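Local atomic coordinates of NanU sialic acid binding protein (Bacteroides fragilis, PDB entry 4L7T), a protein that binds sialic acid with high affinity as a SusD-family protein of the Bacteroides outer membrane, probably handing it on to the partner transporter NanO. Residues D282-F285 with R286-L289; I271-K275 with D276-M280; M177-I180 with K181-I184; I106-M109 with I110-K114. All blocks are in the same frame, centred on the assembly; numbering follows the deposited sequence.

Contact 1 (D282-F285 with R286-L289)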
loop_
_atom_site.group_PDB
_atom_site.type_symbol
_atom_site.label_atom_id
_atom_site.label_comp_id
_atom_site.label_asym_id
_atom_site.label_seq_id
_atom_site.Cartn_x
_atom_site.Cartn_y
_atom_site.Cartn_z
ATOM N N ASP A 282 -3.998 3.643 12.888
ATOM C CA ASP A 282 -4.776 3.654 14.181
ATOM C C ASP A 282 -4.036 2.869 15.289
ATOM O O ASP A 282 -4.690 2.155 16.065
ATOM C CB ASP A 282 -6.200 3.153 13.988
ATOM C CG ASP A 282 -7.163 3.653 15.101
ATOM O OD1 ASP A 282 -6.764 4.581 15.815
ATOM O OD2 ASP A 282 -8.292 3.109 15.194
ATOM N N ASP A 283 -2.722 3.113 15.424
ATOM C CA ASP A 283 -1.773 2.557 16.373
ATOM C C ASP A 283 -1.380 1.113 16.041
ATOM O O ASP A 283 -0.540 0.550 16.739
ATOM C CB ASP A 283 -2.361 2.619 17.822
ATOM C CG ASP A 283 -1.367 2.445 18.863
ATOM O OD1 ASP A 283 -0.327 3.075 18.774
ATOM O OD2 ASP A 283 -1.686 1.696 19.860
ATOM N N ARG A 284 -1.863 0.580 14.928
ATOM C CA ARG A 284 -1.463 -0.805 14.602
ATOM C C ARG A 284 -0.126 -0.978 13.884
ATOM O O ARG A 284 0.405 -2.085 13.779
ATOM C CB ARG A 284 -2.600 -1.447 13.913
ATOM C CG ARG A 284 -3.709 -1.607 14.924
ATOM C CD ARG A 284 -5.030 -1.756 14.348
ATOM N NE ARG A 284 -5.437 -0.681 13.417
ATOM C CZ ARG A 284 -6.637 -0.673 12.819
ATOM N NH1 ARG A 284 -7.503 -1.665 13.091
ATOM N NH2 ARG A 284 -6.996 0.296 11.979
ATOM N N PHE A 285 0.491 0.102 13.402
ATOM C CA PHE A 285 1.852 -0.048 13.077
ATOM C C PHE A 285 2.714 -0.307 14.356
ATOM O O PHE A 285 3.576 -1.255 14.418
ATOM C CB PHE A 285 2.374 1.224 12.290
ATOM C CG PHE A 285 3.890 1.131 11.977
ATOM C CD1 PHE A 285 4.397 0.314 10.951
ATOM C CD2 PHE A 285 4.845 1.859 12.727
ATOM C CE1 PHE A 285 5.792 0.244 10.684
ATOM C CE2 PHE A 285 6.232 1.766 12.492
ATOM C CZ PHE A 285 6.717 0.977 11.435
ATOM N N ARG A 286 2.553 0.571 15.366
ATOM C CA ARG A 286 3.272 0.359 16.593
ATOM C C ARG A 286 3.028 -1.034 17.204
ATOM O O ARG A 286 3.976 -1.674 17.631
ATOM C CB ARG A 286 2.825 1.421 17.626
ATOM C CG ARG A 286 3.793 1.517 18.816
ATOM C CD ARG A 286 3.275 2.445 20.010
ATOM N NE ARG A 286 1.925 2.101 20.397
ATOM C CZ ARG A 286 1.699 1.236 21.405
ATOM N NH1 ARG A 286 2.714 0.724 22.020
ATOM N NH2 ARG A 286 0.469 0.872 21.737
ATOM N N GLN A 287 1.763 -1.448 17.182
ATOM C CA GLN A 287 1.322 -2.718 17.850
ATOM C C GLN A 287 1.783 -3.977 17.058
ATOM O O GLN A 287 1.678 -5.064 17.619
ATOM C CB GLN A 287 -0.180 -2.734 17.917
ATOM C CG GLN A 287 -0.817 -1.852 18.997
ATOM C CD GLN A 287 -2.338 -1.914 18.917
ATOM O OE1 GLN A 287 -3.016 -0.937 19.189
ATOM N NE2 GLN A 287 -2.878 -3.062 18.520
ATOM N N ASN A 288 2.316 -3.865 15.815
ATOM C CA ASN A 288 2.723 -5.079 15.025
ATOM C C ASN A 288 4.159 -5.134 14.544
ATOM O O ASN A 288 4.717 -6.204 14.227
ATOM C CB ASN A 288 1.816 -5.251 13.814
ATOM C CG ASN A 288 0.418 -5.694 14.210
ATOM O OD1 ASN A 288 0.195 -6.869 14.550
ATOM N ND2 ASN A 288 -0.539 -4.762 14.197
ATOM N N LEU A 289 4.782 -3.954 14.325
ATOM C CA LEU A 289 6.038 -3.915 13.609
ATOM C C LEU A 289 7.126 -3.119 14.321
ATOM O O LEU A 289 8.254 -2.994 13.825
ATOM C CB LEU A 289 5.756 -3.208 12.247
ATOM C CG LEU A 289 5.118 -4.110 11.165
ATOM C CD1 LEU A 289 4.939 -3.289 9.787
ATOM C CD2 LEU A 289 5.808 -5.418 10.891
#

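Contact 2 (I271-K275 with D276-M280)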
loop_
_atom_site.group_PDB
_atom_site.type_symbol
_atom_site.label_atom_id
_atom_site.label_comp_id
_atom_site.label_asym_id
_atom_site.label_seq_id
_atom_site.Cartn_x
_atom_site.Cartn_y
_atom_site.Cartn_z
ATOM N N ILE A 271 -1.880 8.815 2.795
ATOM C CA ILE A 271 -2.783 8.923 3.962
ATOM C C ILE A 271 -2.096 9.753 4.995
ATOM O O ILE A 271 -1.024 9.473 5.446
ATOM C CB ILE A 271 -3.043 7.526 4.505
ATOM C CG1 ILE A 271 -3.720 6.656 3.468
ATOM C CG2 ILE A 271 -3.940 7.655 5.787
ATOM C CD1 ILE A 271 -4.958 7.077 2.918
ATOM N N ARG A 272 -2.694 10.900 5.388
ATOM C CA ARG A 272 -2.096 11.775 6.337
ATOM C C ARG A 272 -2.513 11.359 7.750
ATOM O O ARG A 272 -3.716 11.286 8.054
ATOM C CB ARG A 272 -2.506 13.282 6.185
ATOM C CG ARG A 272 -1.523 14.197 7.107
ATOM C CD ARG A 272 -1.847 15.701 7.137
ATOM N NE ARG A 272 -3.101 15.947 7.827
ATOM C CZ ARG A 272 -3.246 16.660 8.943
ATOM N NH1 ARG A 272 -2.208 17.276 9.511
ATOM N NH2 ARG A 272 -4.453 16.770 9.476
ATOM N N ASN A 273 -1.481 11.071 8.500
ATOM C CA ASN A 273 -1.507 10.790 9.934
ATOM C C ASN A 273 -0.919 12.037 10.632
ATOM O O ASN A 273 -0.002 12.747 10.130
ATOM C CB ASN A 273 -0.700 9.496 10.264
ATOM C CG ASN A 273 -1.239 8.275 9.516
ATOM O OD1 ASN A 273 -0.461 7.580 8.812
ATOM N ND2 ASN A 273 -2.581 8.062 9.512
ATOM N N ALA A 274 -1.406 12.326 11.843
ATOM C CA ALA A 274 -0.956 13.574 12.446
ATOM C C ALA A 274 -1.245 13.524 13.932
ATOM O O ALA A 274 -2.216 12.876 14.329
ATOM C CB ALA A 274 -1.719 14.763 11.797
ATOM N N LYS A 275 -0.384 14.167 14.709
ATOM C CA LYS A 275 -0.684 14.545 16.134
ATOM C C LYS A 275 -2.158 14.848 16.371
ATOM O O LYS A 275 -2.764 15.673 15.666
ATOM C CB LYS A 275 0.081 15.779 16.573
ATOM C CG LYS A 275 1.554 15.698 16.501
ATOM C CD LYS A 275 2.269 16.862 17.262
ATOM C CE LYS A 275 1.427 18.105 17.394
ATOM N NZ LYS A 275 2.250 19.310 17.815
ATOM N N ASP A 276 -2.721 14.183 17.374
ATOM C CA ASP A 276 -4.047 14.493 17.884
ATOM C C ASP A 276 -5.140 14.275 16.874
ATOM O O ASP A 276 -6.323 14.597 17.114
ATOM C CB ASP A 276 -4.076 15.921 18.442
ATOM C CG ASP A 276 -3.157 16.075 19.652
ATOM O OD1 ASP A 276 -2.473 15.089 20.036
ATOM O OD2 ASP A 276 -3.134 17.175 20.233
ATOM N N GLU A 277 -4.755 13.696 15.735
ATOM C CA GLU A 277 -5.740 13.407 14.720
ATOM C C GLU A 277 -5.806 11.904 14.461
ATOM O O GLU A 277 -6.872 11.309 14.488
ATOM C CB GLU A 277 -5.404 14.159 13.442
ATOM C CG GLU A 277 -6.447 13.997 12.349
ATOM C CD GLU A 277 -6.764 15.295 11.644
ATOM O OE1 GLU A 277 -6.033 16.315 11.847
ATOM O OE2 GLU A 277 -7.767 15.295 10.901
ATOM N N TYR A 278 -4.662 11.295 14.191
ATOM C CA TYR A 278 -4.653 9.841 13.883
ATOM C C TYR A 278 -3.243 9.293 13.937
ATOM O O TYR A 278 -2.348 9.819 13.320
ATOM C CB TYR A 278 -5.225 9.572 12.468
ATOM C CG TYR A 278 -5.837 8.215 12.234
ATOM C CD1 TYR A 278 -7.162 7.937 12.613
ATOM C CD2 TYR A 278 -5.145 7.228 11.543
ATOM C CE1 TYR A 278 -7.742 6.700 12.369
ATOM C CE2 TYR A 278 -5.715 5.990 11.311
ATOM C CZ TYR A 278 -7.006 5.730 11.717
ATOM O OH TYR A 278 -7.562 4.496 11.430
ATOM N N ASN A 279 -3.027 8.220 14.694
ATOM C CA ASN A 279 -1.738 7.544 14.660
ATOM C C ASN A 279 -1.726 6.576 13.457
ATOM O O ASN A 279 -2.779 6.107 12.991
ATOM C CB ASN A 279 -1.588 6.666 15.906
ATOM C CG ASN A 279 -1.448 7.486 17.187
ATOM O OD1 ASN A 279 -2.213 7.271 18.158
ATOM N ND2 ASN A 279 -0.465 8.383 17.229
ATOM N N MET A 280 -0.534 6.348 12.961
ATOM C CA MET A 280 -0.351 5.514 11.718
ATOM C C MET A 280 -1.044 4.173 11.928
ATOM O O MET A 280 -0.839 3.511 12.936
ATOM C CB MET A 280 1.135 5.311 11.435
ATOM C CG MET A 280 1.251 4.424 10.149
ATOM S SD MET A 280 2.940 4.327 9.618
ATOM C CE MET A 280 2.997 2.938 8.442
#

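Contact 3 (M177-I180 with K181-I184)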
loop_
_atom_site.group_PDB
_atom_site.type_symbol
_atom_site.label_atom_id
_atom_site.label_comp_id
_atom_site.label_asym_id
_atom_site.label_seq_id
_atom_site.Cartn_x
_atom_site.Cartn_y
_atom_site.Cartn_z
ATOM N N MET A 177 -15.538 -5.116 -12.045
ATOM C CA MET A 177 -14.494 -4.480 -12.862
ATOM C C MET A 177 -15.155 -3.456 -13.827
ATOM O O MET A 177 -14.596 -2.362 -14.074
ATOM C CB MET A 177 -13.699 -5.504 -13.676
ATOM C CG MET A 177 -12.655 -4.859 -14.603
ATOM S SD MET A 177 -11.463 -3.668 -13.790
ATOM C CE MET A 177 -10.146 -4.831 -13.217
ATOM N N LYS A 178 -16.340 -3.796 -14.385
ATOM C CA LYS A 178 -17.044 -2.813 -15.215
ATOM C C LYS A 178 -17.336 -1.517 -14.432
ATOM O O LYS A 178 -17.162 -0.371 -14.968
ATOM C CB LYS A 178 -18.359 -3.419 -15.789
ATOM C CG LYS A 178 -19.141 -2.456 -16.701
ATOM C CD LYS A 178 -20.323 -3.200 -17.364
ATOM C CE LYS A 178 -21.328 -2.244 -18.048
ATOM N NZ LYS A 178 -22.377 -3.148 -18.585
ATOM N N GLN A 179 -17.776 -1.641 -13.199
ATOM C CA GLN A 179 -18.151 -0.489 -12.412
ATOM C C GLN A 179 -16.888 0.312 -12.100
ATOM O O GLN A 179 -16.968 1.554 -12.070
ATOM C CB GLN A 179 -18.819 -0.873 -11.099
ATOM C CG GLN A 179 -19.215 0.305 -10.233
ATOM C CD GLN A 179 -20.269 1.144 -10.967
ATOM O OE1 GLN A 179 -21.168 0.592 -11.598
ATOM N NE2 GLN A 179 -20.078 2.454 -10.985
ATOM N N ILE A 180 -15.753 -0.374 -11.859
ATOM C CA ILE A 180 -14.529 0.364 -11.430
ATOM C C ILE A 180 -14.094 1.226 -12.615
ATOM O O ILE A 180 -13.764 2.421 -12.436
ATOM C CB ILE A 180 -13.396 -0.644 -11.061
ATOM C CG1 ILE A 180 -13.662 -1.274 -9.673
ATOM C CG2 ILE A 180 -11.951 0.012 -11.051
ATOM C CD1 ILE A 180 -12.791 -2.677 -9.492
ATOM N N LYS A 181 -14.112 0.638 -13.805
ATOM C CA LYS A 181 -13.756 1.331 -15.054
ATOM C C LYS A 181 -14.713 2.480 -15.348
ATOM O O LYS A 181 -14.216 3.556 -15.754
ATOM C CB LYS A 181 -13.661 0.413 -16.248
ATOM C CG LYS A 181 -12.382 -0.479 -16.185
ATOM C CD LYS A 181 -12.441 -1.410 -17.374
ATOM C CE LYS A 181 -11.292 -2.395 -17.423
ATOM N NZ LYS A 181 -11.449 -3.412 -18.526
ATOM N N GLU A 182 -16.028 2.281 -15.134
ATOM C CA GLU A 182 -16.972 3.428 -15.229
ATOM C C GLU A 182 -16.678 4.569 -14.241
ATOM O O GLU A 182 -16.817 5.781 -14.590
ATOM C CB GLU A 182 -18.431 2.986 -15.068
ATOM C CG GLU A 182 -18.876 2.043 -16.148
ATOM C CD GLU A 182 -20.411 1.762 -16.094
ATOM O OE1 GLU A 182 -21.166 2.500 -15.403
ATOM O OE2 GLU A 182 -20.846 0.814 -16.781
ATOM N N ASP A 183 -16.317 4.235 -12.995
ATOM C CA ASP A 183 -15.994 5.240 -12.032
ATOM C C ASP A 183 -14.676 5.967 -12.403
ATOM O O ASP A 183 -14.540 7.155 -12.132
ATOM C CB ASP A 183 -15.877 4.632 -10.612
ATOM C CG ASP A 183 -17.243 4.394 -9.970
ATOM O OD1 ASP A 183 -18.268 4.996 -10.467
ATOM O OD2 ASP A 183 -17.319 3.612 -8.959
ATOM N N ILE A 184 -13.713 5.214 -12.976
ATOM C CA ILE A 184 -12.431 5.870 -13.437
ATOM C C ILE A 184 -12.779 6.919 -14.525
ATOM O O ILE A 184 -12.313 8.065 -14.481
ATOM C CB ILE A 184 -11.337 4.847 -13.864
ATOM C CG1 ILE A 184 -10.854 4.118 -12.623
ATOM C CG2 ILE A 184 -10.279 5.592 -14.742
ATOM C CD1 ILE A 184 -9.967 2.911 -12.988
#

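Contact 4 (I106-M109 with I110-K114)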
loop_
_atom_site.group_PDB
_atom_site.type_symbol
_atom_site.label_atom_id
_atom_site.label_comp_id
_atom_site.label_asym_id
_atom_site.label_seq_id
_atom_site.Cartn_x
_atom_site.Cartn_y
_atom_site.Cartn_z
ATOM N N ILE A 106 -19.214 8.223 0.405
ATOM C CA ILE A 106 -18.910 8.747 -0.927
ATOM C C ILE A 106 -20.125 8.816 -1.791
ATOM O O ILE A 106 -20.287 9.755 -2.576
ATOM C CB ILE A 106 -17.865 7.841 -1.646
ATOM C CG1 ILE A 106 -16.618 7.873 -0.826
ATOM C CG2 ILE A 106 -17.500 8.318 -3.045
ATOM C CD1 ILE A 106 -15.548 6.750 -1.325
ATOM N N ASN A 107 -20.999 7.827 -1.658
ATOM C CA ASN A 107 -22.153 7.798 -2.509
ATOM C C ASN A 107 -23.062 9.049 -2.219
ATOM O O ASN A 107 -23.700 9.507 -3.117
ATOM C CB ASN A 107 -22.931 6.488 -2.289
ATOM C CG ASN A 107 -22.214 5.303 -2.895
ATOM O OD1 ASN A 107 -21.333 5.487 -3.746
ATOM N ND2 ASN A 107 -22.557 4.084 -2.454
ATOM N N LEU A 108 -23.104 9.446 -0.964
ATOM C CA LEU A 108 -23.828 10.659 -0.423
ATOM C C LEU A 108 -23.179 11.906 -1.049
ATOM O O LEU A 108 -23.886 12.739 -1.659
ATOM C CB LEU A 108 -23.754 10.786 1.103
ATOM C CG LEU A 108 -24.550 12.033 1.622
ATOM C CD1 LEU A 108 -26.022 12.005 1.212
ATOM C CD2 LEU A 108 -24.414 12.240 3.133
ATOM N N MET A 109 -21.843 11.975 -0.954
ATOM C CA MET A 109 -21.102 13.141 -1.597
ATOM C C MET A 109 -21.437 13.249 -3.052
ATOM O O MET A 109 -21.711 14.364 -3.556
ATOM C CB MET A 109 -19.593 13.050 -1.327
ATOM C CG MET A 109 -18.771 14.222 -1.996
ATOM S SD MET A 109 -19.147 15.689 -1.084
ATOM C CE MET A 109 -17.898 16.840 -1.827
ATOM N N ILE A 110 -21.391 12.136 -3.766
ATOM C CA ILE A 110 -21.690 12.130 -5.157
ATOM C C ILE A 110 -23.090 12.657 -5.482
ATOM O O ILE A 110 -23.228 13.470 -6.412
ATOM C CB ILE A 110 -21.442 10.735 -5.797
ATOM C CG1 ILE A 110 -19.933 10.486 -5.742
ATOM C CG2 ILE A 110 -22.016 10.677 -7.180
ATOM C CD1 ILE A 110 -19.543 9.004 -6.137
ATOM N N ALA A 111 -24.132 12.163 -4.759
ATOM C CA ALA A 111 -25.499 12.615 -5.057
ATOM C C ALA A 111 -25.604 14.104 -4.680
ATOM O O ALA A 111 -26.178 14.873 -5.438
ATOM C CB ALA A 111 -26.527 11.812 -4.228
ATOM N N LYS A 112 -25.017 14.510 -3.576
ATOM C CA LYS A 112 -25.208 15.934 -3.133
ATOM C C LYS A 112 -24.524 16.869 -4.132
ATOM O O LYS A 112 -25.082 17.953 -4.505
ATOM C CB LYS A 112 -24.671 16.231 -1.735
ATOM C CG LYS A 112 -25.535 15.596 -0.576
ATOM C CD LYS A 112 -27.008 16.073 -0.584
ATOM C CE LYS A 112 -27.698 15.586 0.694
ATOM N NZ LYS A 112 -29.154 16.094 0.766
ATOM N N THR A 113 -23.336 16.466 -4.592
ATOM C CA THR A 113 -22.633 17.289 -5.591
ATOM C C THR A 113 -23.303 17.306 -6.915
ATOM O O THR A 113 -23.313 18.375 -7.585
ATOM C CB THR A 113 -21.176 16.720 -5.695
ATOM O OG1 THR A 113 -20.605 16.764 -4.406
ATOM C CG2 THR A 113 -20.298 17.603 -6.627
ATOM N N LYS A 114 -23.840 16.198 -7.384
ATOM C CA LYS A 114 -24.597 16.251 -8.632
ATOM C C LYS A 114 -25.858 17.162 -8.575
ATOM O O LYS A 114 -26.250 17.732 -9.601
ATOM C CB LYS A 114 -24.988 14.860 -9.155
ATOM C CG LYS A 114 -23.776 14.018 -9.591
ATOM C CD LYS A 114 -24.263 12.649 -10.005
ATOM C CE LYS A 114 -23.209 11.861 -10.778
ATOM N NZ LYS A 114 -22.525 12.565 -11.954
#

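Contact 1 (D282-F285 with R286-L289)
Asp283 and Arg286 meet in a bidentate salt bridge at the start of the short helix 284-289. The guanidinium comes side-on, with NE 2.9 Å from Asp283 OD1 in a nearly straight bond (171°) and NH2 3.0 Å from Asp283 OD2, which accepts through its syn lone pair. With one nitrogen for each oxygen and only 23° between the carboxylate and guanidinium planes, the pair is held flat, which limits rotation of either group. Asp283 reaches the arginine because CG lies anti to its backbone N (chi1 -164°), while Arg286 folds back through a bend at chi3. The remaining nitrogen, NH1, bonds to the backbone O of Asn317.

The first turn is closed by Gln287 N, which donates to Asp283 O at 3.1 Å, an i to i+4 bond. Further along, Phe285 O takes two amides: Leu289 N at 3.0 Å, again an i to i+4 bond, and Asn288 N at 3.2 Å, an i to i+3 bond. This mixed bonding fits a short, irregular helix, one of several in this largely helical SusD-family chain. Asn288 adds a side-chain bond, its ND2 lying 2.9 Å from Arg284 O in the carbonyl plane and on a lone pair.

On the buried side, Leu289 CD1 approaches the Phe285 ring obliquely, 3.7 Å from CE1. Trp281 and Tyr366 both pack edge-to-face with that ring. Arg284 points its NE back to the carbonyl of Trp281, and its side chain, like that of Asn288, touches Phe52 of helix 51-58.

Contact 2 (I271-K275 with D276-M280)
Ala274 and Tyr278 form a single antiparallel, hydrogen-bonded pair as the chain reverses through Lys275 and Asp276. Tyr278 N donates to Ala274 O at 2.9 Å in an almost straight bond (175°), and Ala274 N returns the bond to Tyr278 O at 3.1 Å. Ala274 O also accepts Glu277 N, 3.0 Å away and above the carbonyl plane, so two successive amides converge on one oxygen. Glu277 and Tyr278 thus both face Ala274, making a classic beta bulge in a hairpin-like loop between strand 267-271 and helix 284-289.

A salt bridge spans the turn between Arg272 NH2 and Glu277 OE1, 2.9 Å apart. The carboxylate oxygen meets the edge of the guanidinium near its plane, yet the two flat groups stand almost perpendicular, 84° apart, and a single nitrogen makes the contact. Glu277 gets there with CG anti to its backbone N and a bend at chi2. The methyl of Ala274 lies against one guanidinium face, toward its rim, so the arginine is laid over the alanine on its way to the glutamate. Glu277 OE2 has a further, weak and long ion pair with Arg48 of helix 33-48.

Beside the bulge, the Asn273 amide lies at the edge of the Tyr278 ring, with their planes only 19° apart, and the amide group also borders Met280. Arg48 touches both Asn273 and Tyr278 and donates to Arg272 O, while Met280 packs on Tyr383 of strand 383-387.

Contact 3 (M177-I180 with K181-I184)
Helix 173-191, one of the long helices of the SusD-like N-terminal region, brings Met177 against Lys181 and Gln179 against Asp183 over one turn. Regular i to i+4 backbone bonds run through it: the first joins Lys181 N and Met177 O at 3.1 Å, the last Ile184 N and Ile180 O at 2.8 Å.

The extended Lys181 chain passes across the bent Met177, whose SD lies 3.9 Å from Lys181 CE. The lysine ammonium continues past this contact to Ser220 OG on helix 206-223, the helix on which Met177 and Ile180 also pack through Val216. This face of the turn is therefore an interhelical one, and Ile180 CG2 meets Ile184 CD1 at 4.0 Å.

A second face looks to helix 121-146. With chi2 near 63°, Gln179 bends its amide forward, toward the next turn, and NE2 makes a weak, bent bond (134°) of 3.2 Å to Asp183 OD1. That oxygen has its stronger partner in Arg135, through a salt bridge. Toward solvent, the Lys178 chain passes Glu182 at a slant, with Lys178 CE 3.3 Å from Glu182 OE2, but the charged ends, Lys178 NZ and Glu182 OE2, stay 4.6 Å apart.

Contact 4 (I106-M109 with I110-K114)
Met109 leans over Thr113, one turn ahead of it on helix 99-115, and its side chain can be followed outward from CB. CB sits close to the next amide, 3.2 Å from Ile110 N, as expected for adjacent residues of a helix. CG, anti to the backbone N (chi1 179°), swings toward the threonine, and a bend at chi2 (71°) turns the chain along the helix. SD then passes 3.8 Å from Thr113 OG1, and the terminal methyl CE ends 3.7 Å from the same hydroxyl oxygen, so the thioether end passes the threonine at a slant.

That hydroxyl is turned inward to the backbone. Thr113 OG1 donates to Met109 O at 2.8 Å, while Thr113 N reaches the same oxygen at 2.9 Å from the opposite face of the carbonyl plane. The bond from OG1 satisfies the buried hydroxyl and fixes its rotation, and Met109 O thereby holds two donors.

Elsewhere on the turn, Ile106 CG2 touches Ile110 CD1 at 3.8 Å, and Leu108 CD1 rests on Lys112 through CG and CE, each 4.0 Å away. Lys112 carries its ammonium off to Ala25 O and, in a cation-pi contact, to Trp30. Asn107 is likewise held from outside, by Arg135 and the carbonyl of Tyr152.

The helix is wedged between two others: Ile106 and Ile110 pack on helix 121-146 through Met134, Ala131 and Arg135, and Thr113 and Leu108 meet helix 33-48 at Phe36 and Phe39. Met109 reaches both, touching Tyr127 on the first and Phe39 and Leu43 on the second.

How the contacts relate
From the N terminus the order is contact 4, contact 3, contact 2 and contact 1. All are local and in series, so none nests within or crosses another. Contacts 4 and 3 lie within helices 99-115 and 173-191, with nearest atoms about 6 Å apart; Arg135 of helix 121-146 bridges them, binding Asn107 in one and Asp183 in the other. Contact 2 closes the loop after strand 267-271 and leads into contact 1, which opens helix 284-289; the two touch where Met280 CE lies 3.9 Å from Phe285 CD1. Helix 33-48 spans the wider gap, reaching both contact 4 and contact 2.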